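CrmK (Actinoalloteichus sp. WH1-2216-6, PDB 5I1V) acts as a flavin-dependent oxidase, with covalently bound FAD, in the recycling of shunt products during caerulomycin biosynthesis. Local coordinates at residues 228-233 against 266-271; 233-238 against 358-363. All blocks are in the same frame, centred on the assembly; numbering follows the deposited sequence.

Contact 1 (228-233 against 266-271)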
ATOM      1  N   VAL A 228     -21.001  -4.777   6.187  1.00 33.91           N
ATOM      2  CA  VAL A 228     -22.302  -4.323   6.624  1.00 29.48           C
ATOM      3  C   VAL A 228     -22.169  -2.860   6.963  1.00 30.72           C
ATOM      4  O   VAL A 228     -21.157  -2.458   7.476  1.00 29.75           O
ATOM      5  CB  VAL A 228     -22.718  -5.119   7.853  1.00 30.87           C
ATOM      6  CG1 VAL A 228     -24.132  -4.769   8.283  1.00 30.42           C
ATOM      7  CG2 VAL A 228     -22.659  -6.594   7.551  1.00 32.86           C
ATOM      8  N   SER A 229     -23.187  -2.048   6.694  1.00 30.63           N
ATOM      9  CA  SER A 229     -23.222  -0.682   7.203  1.00 31.77           C
ATOM     10  C   SER A 229     -24.631  -0.321   7.645  1.00 31.81           C
ATOM     11  O   SER A 229     -25.598  -0.780   7.048  1.00 29.89           O
ATOM     12  CB  SER A 229     -22.771   0.301   6.133  1.00 36.45           C
ATOM     13  OG  SER A 229     -23.445   0.018   4.933  1.00 37.58           O
ATOM     14  N   TRP A 230     -24.729   0.494   8.692  1.00 31.47           N
ATOM     15  CA  TRP A 230     -26.008   0.972   9.208  1.00 31.69           C
ATOM     16  C   TRP A 230     -26.019   2.491   9.089  1.00 30.39           C
ATOM     17  O   TRP A 230     -25.096   3.153   9.523  1.00 28.67           O
ATOM     18  CB  TRP A 230     -26.197   0.608  10.679  1.00 29.87           C
ATOM     19  CG  TRP A 230     -26.318  -0.819  11.008  1.00 30.77           C
ATOM     20  CD1 TRP A 230     -27.471  -1.496  11.272  1.00 30.78           C
ATOM     21  CD2 TRP A 230     -25.245  -1.754  11.179  1.00 28.72           C
ATOM     22  NE1 TRP A 230     -27.192  -2.804  11.566  1.00 30.65           N
ATOM     23  CE2 TRP A 230     -25.829  -2.991  11.518  1.00 30.60           C
ATOM     24  CE3 TRP A 230     -23.845  -1.673  11.032  1.00 27.84           C
ATOM     25  CZ2 TRP A 230     -25.064  -4.151  11.744  1.00 28.95           C
ATOM     26  CZ3 TRP A 230     -23.086  -2.805  11.282  1.00 27.76           C
ATOM     27  CH2 TRP A 230     -23.703  -4.036  11.642  1.00 28.02           C
ATOM     28  N   SER A 231     -27.078   3.065   8.519  1.00 31.19           N
ATOM     29  CA  SER A 231     -27.066   4.502   8.251  1.00 31.32           C
ATOM     30  C   SER A 231     -27.237   5.275   9.544  1.00 30.46           C
ATOM     31  O   SER A 231     -28.169   4.999  10.320  1.00 33.41           O
ATOM     32  CB  SER A 231     -28.168   4.887   7.237  1.00 33.59           C
ATOM     33  OG  SER A 231     -28.288   6.307   7.178  1.00 36.42           O
ATOM     34  N   TRP A 232     -26.380   6.273   9.768  1.00 28.89           N
ATOM     35  CA  TRP A 232     -26.548   7.166  10.895  1.00 28.91           C
ATOM     36  C   TRP A 232     -27.891   7.966  10.794  1.00 30.87           C
ATOM     37  O   TRP A 232     -28.488   8.309  11.808  1.00 28.95           O
ATOM     38  CB  TRP A 232     -25.393   8.167  11.009  1.00 30.65           C
ATOM     39  CG  TRP A 232     -24.416   7.764  12.058  1.00 31.70           C
ATOM     40  CD1 TRP A 232     -23.156   7.221  11.865  1.00 31.56           C
ATOM     41  CD2 TRP A 232     -24.605   7.841  13.474  1.00 31.13           C
ATOM     42  NE1 TRP A 232     -22.579   6.965  13.076  1.00 30.00           N
ATOM     43  CE2 TRP A 232     -23.436   7.334  14.078  1.00 31.64           C
ATOM     44  CE3 TRP A 232     -25.650   8.297  14.296  1.00 34.28           C
ATOM     45  CZ2 TRP A 232     -23.278   7.269  15.456  1.00 33.96           C
ATOM     46  CZ3 TRP A 232     -25.494   8.239  15.686  1.00 33.46           C
ATOM     47  CH2 TRP A 232     -24.307   7.729  16.248  1.00 34.75           C
ATOM     48  N   ALA A 233     -28.314   8.255   9.580  1.00 29.74           N
ATOM     49  CA  ALA A 233     -29.565   9.022   9.365  1.00 31.95           C
ATOM     50  C   ALA A 233     -30.775   8.275   9.925  1.00 33.58           C
ATOM     51  O   ALA A 233     -31.840   8.873  10.141  1.00 32.77           O
ATOM     52  CB  ALA A 233     -29.750   9.277   7.883  1.00 33.42           C
ATOM     53  N   ALA A 266     -14.924 -10.754  13.513  1.00 22.17           N
ATOM     54  CA  ALA A 266     -15.650  -9.554  13.118  1.00 22.81           C
ATOM     55  C   ALA A 266     -15.169  -8.299  13.812  1.00 23.57           C
ATOM     56  O   ALA A 266     -14.744  -8.343  14.982  1.00 25.73           O
ATOM     57  CB  ALA A 266     -17.122  -9.767  13.361  1.00 24.05           C
ATOM     58  N   LEU A 267     -15.235  -7.186  13.081  1.00 23.66           N
ATOM     59  CA  LEU A 267     -14.881  -5.889  13.611  1.00 27.75           C
ATOM     60  C   LEU A 267     -16.033  -4.914  13.361  1.00 26.28           C
ATOM     61  O   LEU A 267     -16.460  -4.739  12.231  1.00 29.09           O
ATOM     62  CB  LEU A 267     -13.619  -5.391  12.941  1.00 29.61           C
ATOM     63  CG  LEU A 267     -12.998  -4.113  13.504  1.00 34.90           C
ATOM     64  CD1 LEU A 267     -11.471  -4.113  13.460  1.00 39.94           C
ATOM     65  CD2 LEU A 267     -13.478  -2.924  12.727  1.00 36.53           C
ATOM     66  N   LEU A 268     -16.479  -4.257  14.424  1.00 27.04           N
ATOM     67  CA  LEU A 268     -17.560  -3.275  14.353  1.00 26.29           C
ATOM     68  C   LEU A 268     -16.948  -1.873  14.509  1.00 25.44           C
ATOM     69  O   LEU A 268     -16.302  -1.608  15.481  1.00 26.59           O
ATOM     70  CB  LEU A 268     -18.517  -3.537  15.479  1.00 27.66           C
ATOM     71  CG  LEU A 268     -19.688  -2.562  15.588  1.00 27.24           C
ATOM     72  CD1 LEU A 268     -20.547  -2.595  14.330  1.00 26.97           C
ATOM     73  CD2 LEU A 268     -20.449  -2.950  16.845  1.00 29.44           C
ATOM     74  N   GLU A 269     -17.120  -0.996  13.537  1.00 25.04           N
ATOM     75  CA  GLU A 269     -16.550   0.338  13.621  1.00 27.73           C
ATOM     76  C   GLU A 269     -17.698   1.295  13.865  1.00 27.62           C
ATOM     77  O   GLU A 269     -18.545   1.488  12.991  1.00 26.81           O
ATOM     78  CB  GLU A 269     -15.878   0.754  12.329  1.00 31.47           C
ATOM     79  CG  GLU A 269     -14.725  -0.114  11.909  1.00 40.00           C
ATOM     80  CD  GLU A 269     -13.941   0.476  10.735  1.00 48.54           C
ATOM     81  OE1 GLU A 269     -14.017  -0.108   9.631  1.00 50.52           O
ATOM     82  OE2 GLU A 269     -13.263   1.531  10.921  1.00 53.88           O
ATOM     83  N   CYS A 270     -17.681   1.913  15.025  1.00 25.72           N
ATOM     84  CA  CYS A 270     -18.687   2.894  15.370  1.00 29.10           C
ATOM     85  C   CYS A 270     -18.158   4.310  15.187  1.00 28.26           C
ATOM     86  O   CYS A 270     -17.697   4.916  16.126  1.00 28.19           O
ATOM     87  CB  CYS A 270     -19.089   2.685  16.819  1.00 28.66           C
ATOM     88  SG  CYS A 270     -19.636   1.005  17.142  1.00 31.11           S
ATOM     89  N   PHE A 271     -18.231   4.783  13.956  1.00 31.28           N
ATOM     90  CA  PHE A 271     -17.865   6.112  13.582  1.00 32.19           C
ATOM     91  C   PHE A 271     -18.767   7.167  14.206  1.00 32.65           C
ATOM     92  O   PHE A 271     -19.959   6.914  14.497  1.00 31.29           O
ATOM     93  CB  PHE A 271     -17.984   6.272  12.086  1.00 34.36           C
ATOM     94  CG  PHE A 271     -17.012   5.451  11.275  1.00 35.63           C
ATOM     95  CD1 PHE A 271     -15.675   5.815  11.179  1.00 38.53           C
ATOM     96  CD2 PHE A 271     -17.455   4.369  10.542  1.00 36.00           C
ATOM     97  CE1 PHE A 271     -14.793   5.071  10.400  1.00 37.37           C
ATOM     98  CE2 PHE A 271     -16.600   3.644   9.748  1.00 36.81           C
ATOM     99  CZ  PHE A 271     -15.261   3.993   9.668  1.00 38.67           C
TER
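Trp232 turns its indole toward Phe271 through a first torsion of -101°, well off a staggered value, while Leu268 holds CG anti to its backbone N (chi1 178°) and thereby sends CD1 toward the six-membered ring of Trp230. Two separate meetings result. In the first, Trp232 NE1 donates to the backbone carbonyl Phe271 O at 3.0 Å. The bond is bent, with an N-H...O angle of 137°. The donor stands above the carbonyl plane instead of on a lone pair, and the oxygen lies at the edge of the indole, a little tilted from its plane. The benzo side of the ring is also close, with Trp232 CZ2 3.5 Å from Phe271 O.

Residues 228-231 and 266-271 lie on strands of the large antiparallel sheet beside the flavin domain, probably the substrate domain of this oxidase family, and Trp232 follows in a 3-10 turn just after the first. Strand 277-285 runs between strands 222-231 and 265-271, so the contact is made past an intervening strand. A phenylalanine in place of Trp232 would lack the indole N-H and would probably leave the Phe271 carbonyl without this donor.

The second meeting is apolar and lies under the helices covering the sheet. Trp230 CZ3 touches Leu268 CD1 at 4.0 Å, the methyl arriving obliquely and the two side chains crossing at about a right angle. Val228 CG1 lies 3.4 Å above one face of the Trp230 ring, toward its rim. Leu243 of helix 237-253 and Leu302 of helix 291-303 also touch Trp230, and Phe247 packs on Leu268.

Contact 2 (233-238 against 358-363)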
ATOM      1  N   ALA A 233     -28.314   8.255   9.580  1.00 29.74           N
ATOM      2  CA  ALA A 233     -29.565   9.022   9.365  1.00 31.95           C
ATOM      3  C   ALA A 233     -30.775   8.275   9.925  1.00 33.58           C
ATOM      4  O   ALA A 233     -31.840   8.873  10.141  1.00 32.77           O
ATOM      5  CB  ALA A 233     -29.750   9.277   7.883  1.00 33.42           C
ATOM      6  N   GLU A 234     -30.630   6.960  10.109  1.00 30.57           N
ATOM      7  CA  GLU A 234     -31.720   6.115  10.545  1.00 34.49           C
ATOM      8  C   GLU A 234     -31.546   5.601  11.956  1.00 34.67           C
ATOM      9  O   GLU A 234     -32.356   4.846  12.420  1.00 36.73           O
ATOM     10  CB  GLU A 234     -31.875   4.931   9.596  1.00 37.27           C
ATOM     11  CG  GLU A 234     -32.456   5.300   8.260  1.00 41.06           C
ATOM     12  CD  GLU A 234     -31.807   4.581   7.094  1.00 45.19           C
ATOM     13  OE1 GLU A 234     -31.543   3.353   7.156  1.00 44.67           O
ATOM     14  OE2 GLU A 234     -31.570   5.272   6.077  1.00 53.35           O
ATOM     15  N   LEU A 235     -30.507   6.032  12.640  1.00 35.78           N
ATOM     16  CA  LEU A 235     -30.110   5.441  13.903  1.00 40.47           C
ATOM     17  C   LEU A 235     -30.674   6.236  15.067  1.00 42.99           C
ATOM     18  O   LEU A 235     -30.683   7.468  15.027  1.00 51.24           O
ATOM     19  CB  LEU A 235     -28.573   5.448  13.949  1.00 42.19           C
ATOM     20  CG  LEU A 235     -27.793   4.664  14.985  1.00 43.40           C
ATOM     21  CD1 LEU A 235     -28.218   3.201  15.008  1.00 44.13           C
ATOM     22  CD2 LEU A 235     -26.321   4.800  14.634  1.00 44.52           C
ATOM     23  N   THR A 236     -31.206   5.551  16.067  1.00 40.62           N
ATOM     24  CA  THR A 236     -31.552   6.195  17.329  1.00 38.80           C
ATOM     25  C   THR A 236     -30.617   5.704  18.422  1.00 35.30           C
ATOM     26  O   THR A 236     -29.903   4.739  18.230  1.00 30.81           O
ATOM     27  CB  THR A 236     -32.964   5.866  17.800  1.00 39.02           C
ATOM     28  OG1 THR A 236     -33.051   4.478  18.153  1.00 40.96           O
ATOM     29  CG2 THR A 236     -34.001   6.214  16.710  1.00 40.05           C
ATOM     30  N   GLU A 237     -30.672   6.354  19.582  1.00 35.49           N
ATOM     31  CA  GLU A 237     -29.873   5.937  20.708  1.00 35.72           C
ATOM     32  C   GLU A 237     -30.182   4.527  21.098  1.00 33.91           C
ATOM     33  O   GLU A 237     -29.268   3.747  21.371  1.00 30.63           O
ATOM     34  CB  GLU A 237     -30.061   6.837  21.930  1.00 39.57           C
ATOM     35  CG  GLU A 237     -29.210   6.333  23.090  1.00 40.82           C
ATOM     36  CD  GLU A 237     -29.458   7.039  24.393  1.00 42.86           C
ATOM     37  OE1 GLU A 237     -29.305   8.259  24.428  1.00 45.20           O
ATOM     38  OE2 GLU A 237     -29.791   6.359  25.386  1.00 48.65           O
ATOM     39  N   ALA A 238     -31.464   4.190  21.147  1.00 31.73           N
ATOM     40  CA  ALA A 238     -31.858   2.833  21.533  1.00 33.40           C
ATOM     41  C   ALA A 238     -31.375   1.791  20.535  1.00 33.02           C
ATOM     42  O   ALA A 238     -30.874   0.718  20.915  1.00 32.04           O
ATOM     43  CB  ALA A 238     -33.378   2.762  21.694  1.00 36.77           C
ATOM     44  N   ALA A 358     -23.471   6.806  26.939  1.00 35.19           N
ATOM     45  CA  ALA A 358     -22.353   7.745  26.995  1.00 37.09           C
ATOM     46  C   ALA A 358     -21.599   7.807  25.656  1.00 34.90           C
ATOM     47  O   ALA A 358     -21.221   8.865  25.212  1.00 34.48           O
ATOM     48  CB  ALA A 358     -21.406   7.380  28.123  1.00 35.99           C
ATOM     49  N   ALA A 359     -21.402   6.662  25.017  1.00 36.38           N
ATOM     50  CA  ALA A 359     -20.697   6.610  23.733  1.00 34.09           C
ATOM     51  C   ALA A 359     -21.571   7.230  22.702  1.00 34.32           C
ATOM     52  O   ALA A 359     -21.115   8.073  21.945  1.00 31.18           O
ATOM     53  CB  ALA A 359     -20.398   5.189  23.331  1.00 34.17           C
ATOM     54  N   TYR A 360     -22.849   6.845  22.684  1.00 34.38           N
ATOM     55  CA  TYR A 360     -23.791   7.461  21.720  1.00 34.46           C
ATOM     56  C   TYR A 360     -23.742   8.983  21.770  1.00 33.32           C
ATOM     57  O   TYR A 360     -23.709   9.654  20.733  1.00 32.36           O
ATOM     58  CB  TYR A 360     -25.205   6.954  21.908  1.00 35.25           C
ATOM     59  CG  TYR A 360     -26.124   7.361  20.778  1.00 36.89           C
ATOM     60  CD1 TYR A 360     -26.100   6.700  19.556  1.00 35.56           C
ATOM     61  CD2 TYR A 360     -27.016   8.427  20.929  1.00 36.87           C
ATOM     62  CE1 TYR A 360     -26.960   7.073  18.517  1.00 39.37           C
ATOM     63  CE2 TYR A 360     -27.856   8.823  19.896  1.00 38.24           C
ATOM     64  CZ  TYR A 360     -27.841   8.148  18.705  1.00 39.09           C
ATOM     65  OH  TYR A 360     -28.700   8.573  17.692  1.00 43.06           O
ATOM     66  N   ARG A 361     -23.684   9.521  22.974  1.00 34.98           N
ATOM     67  CA  ARG A 361     -23.716  10.969  23.166  1.00 39.22           C
ATOM     68  C   ARG A 361     -22.568  11.688  22.462  1.00 36.35           C
ATOM     69  O   ARG A 361     -22.770  12.709  21.808  1.00 32.82           O
ATOM     70  CB  ARG A 361     -23.667  11.297  24.662  1.00 46.02           C
ATOM     71  CG  ARG A 361     -23.996  12.748  24.991  1.00 54.60           C
ATOM     72  CD  ARG A 361     -22.763  13.644  25.070  1.00 63.51           C
ATOM     73  NE  ARG A 361     -22.301  13.780  26.454  1.00 71.45           N
ATOM     74  CZ  ARG A 361     -21.755  14.875  26.974  1.00 77.13           C
ATOM     75  NH1 ARG A 361     -21.581  15.978  26.241  1.00 79.31           N
ATOM     76  NH2 ARG A 361     -21.392  14.871  28.251  1.00 80.48           N
ATOM     77  N   HIS A 362     -21.354  11.155  22.614  1.00 33.75           N
ATOM     78  CA  HIS A 362     -20.182  11.692  21.924  1.00 31.91           C
ATOM     79  C   HIS A 362     -20.160  11.327  20.438  1.00 31.45           C
ATOM     80  O   HIS A 362     -19.730  12.122  19.604  1.00 33.03           O
ATOM     81  CB  HIS A 362     -18.916  11.201  22.629  1.00 31.60           C
ATOM     82  CG  HIS A 362     -18.769  11.722  24.017  1.00 31.55           C
ATOM     83  ND1 HIS A 362     -18.337  13.007  24.286  1.00 34.84           N
ATOM     84  CD2 HIS A 362     -19.046  11.162  25.217  1.00 32.42           C
ATOM     85  CE1 HIS A 362     -18.335  13.204  25.595  1.00 34.34           C
ATOM     86  NE2 HIS A 362     -18.759  12.100  26.183  1.00 33.55           N
ATOM     87  N   LEU A 363     -20.612  10.124  20.082  1.00 32.15           N
ATOM     88  CA  LEU A 363     -20.702   9.733  18.652  1.00 31.63           C
ATOM     89  C   LEU A 363     -21.787  10.452  17.837  1.00 33.22           C
ATOM     90  O   LEU A 363     -21.628  10.592  16.628  1.00 31.33           O
ATOM     91  CB  LEU A 363     -20.895   8.222  18.511  1.00 32.40           C
ATOM     92  CG  LEU A 363     -19.735   7.355  19.033  1.00 30.02           C
ATOM     93  CD1 LEU A 363     -20.210   5.912  19.169  1.00 29.53           C
ATOM     94  CD2 LEU A 363     -18.525   7.449  18.105  1.00 30.37           C
TER
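The CH-pi interaction between Glu237 and Tyr360 dominates this contact. Glu237 CA stands over the centre of the phenol ring, 3.5 Å from the Tyr360 centroid and only 10° off the ring normal. The backbone of the helix start follows the same face, with Glu237 N 3.5 Å from Tyr360 CZ.

Aliphatic packing extends this cover. Glu237 CB lies 3.6 Å from Tyr360 CD2, and because CG is anti to the backbone N (chi1 179°) the extended chain continues past that side of the ring, where CG reaches Tyr360 CD2 at 3.7 Å. At the ring edge, near its plane, Leu235 CG approaches Tyr360 CE1 at 4.4 Å.

Polar groups play a lesser part. Tyr360 OH comes within 3.5 Å of Leu235 O, while Thr236, the N-cap of helix 237-253, turns away from the ring and bonds through OG1 to the backbone N of Asp239. Between these segments, the N-terminal end of helix 237-253 meets helix 353-364 mainly through one aromatic side chain. A CA-H at a helix N-terminus is probably somewhat polarised, which would suit it to the electron-rich face of a phenol.

Overall arrangement
Contact 1 is the buried member of the pair and contact 2 the more peripheral one, partly buried and farther from the centre of the chain. The former links strand 222-231 and the turn just after it to strand 265-271, not its neighbour in the sheet; the latter joins the helix that follows strand 222-231 to helix 353-364. Ala233 belongs to both, and they meet where Trp232 CZ3 packs 3.4 Å from Tyr360 CE1, on the side of the phenol opposite Glu237. Leu363 also bears on the end of strand 265-271, with CD2 near Cys270 O. Chemistry changes with place: inside, an indole N-H serves a carbonyl at a strand end beside apolar packing, whereas outside, backbone and aliphatic C-H groups cover an aromatic face.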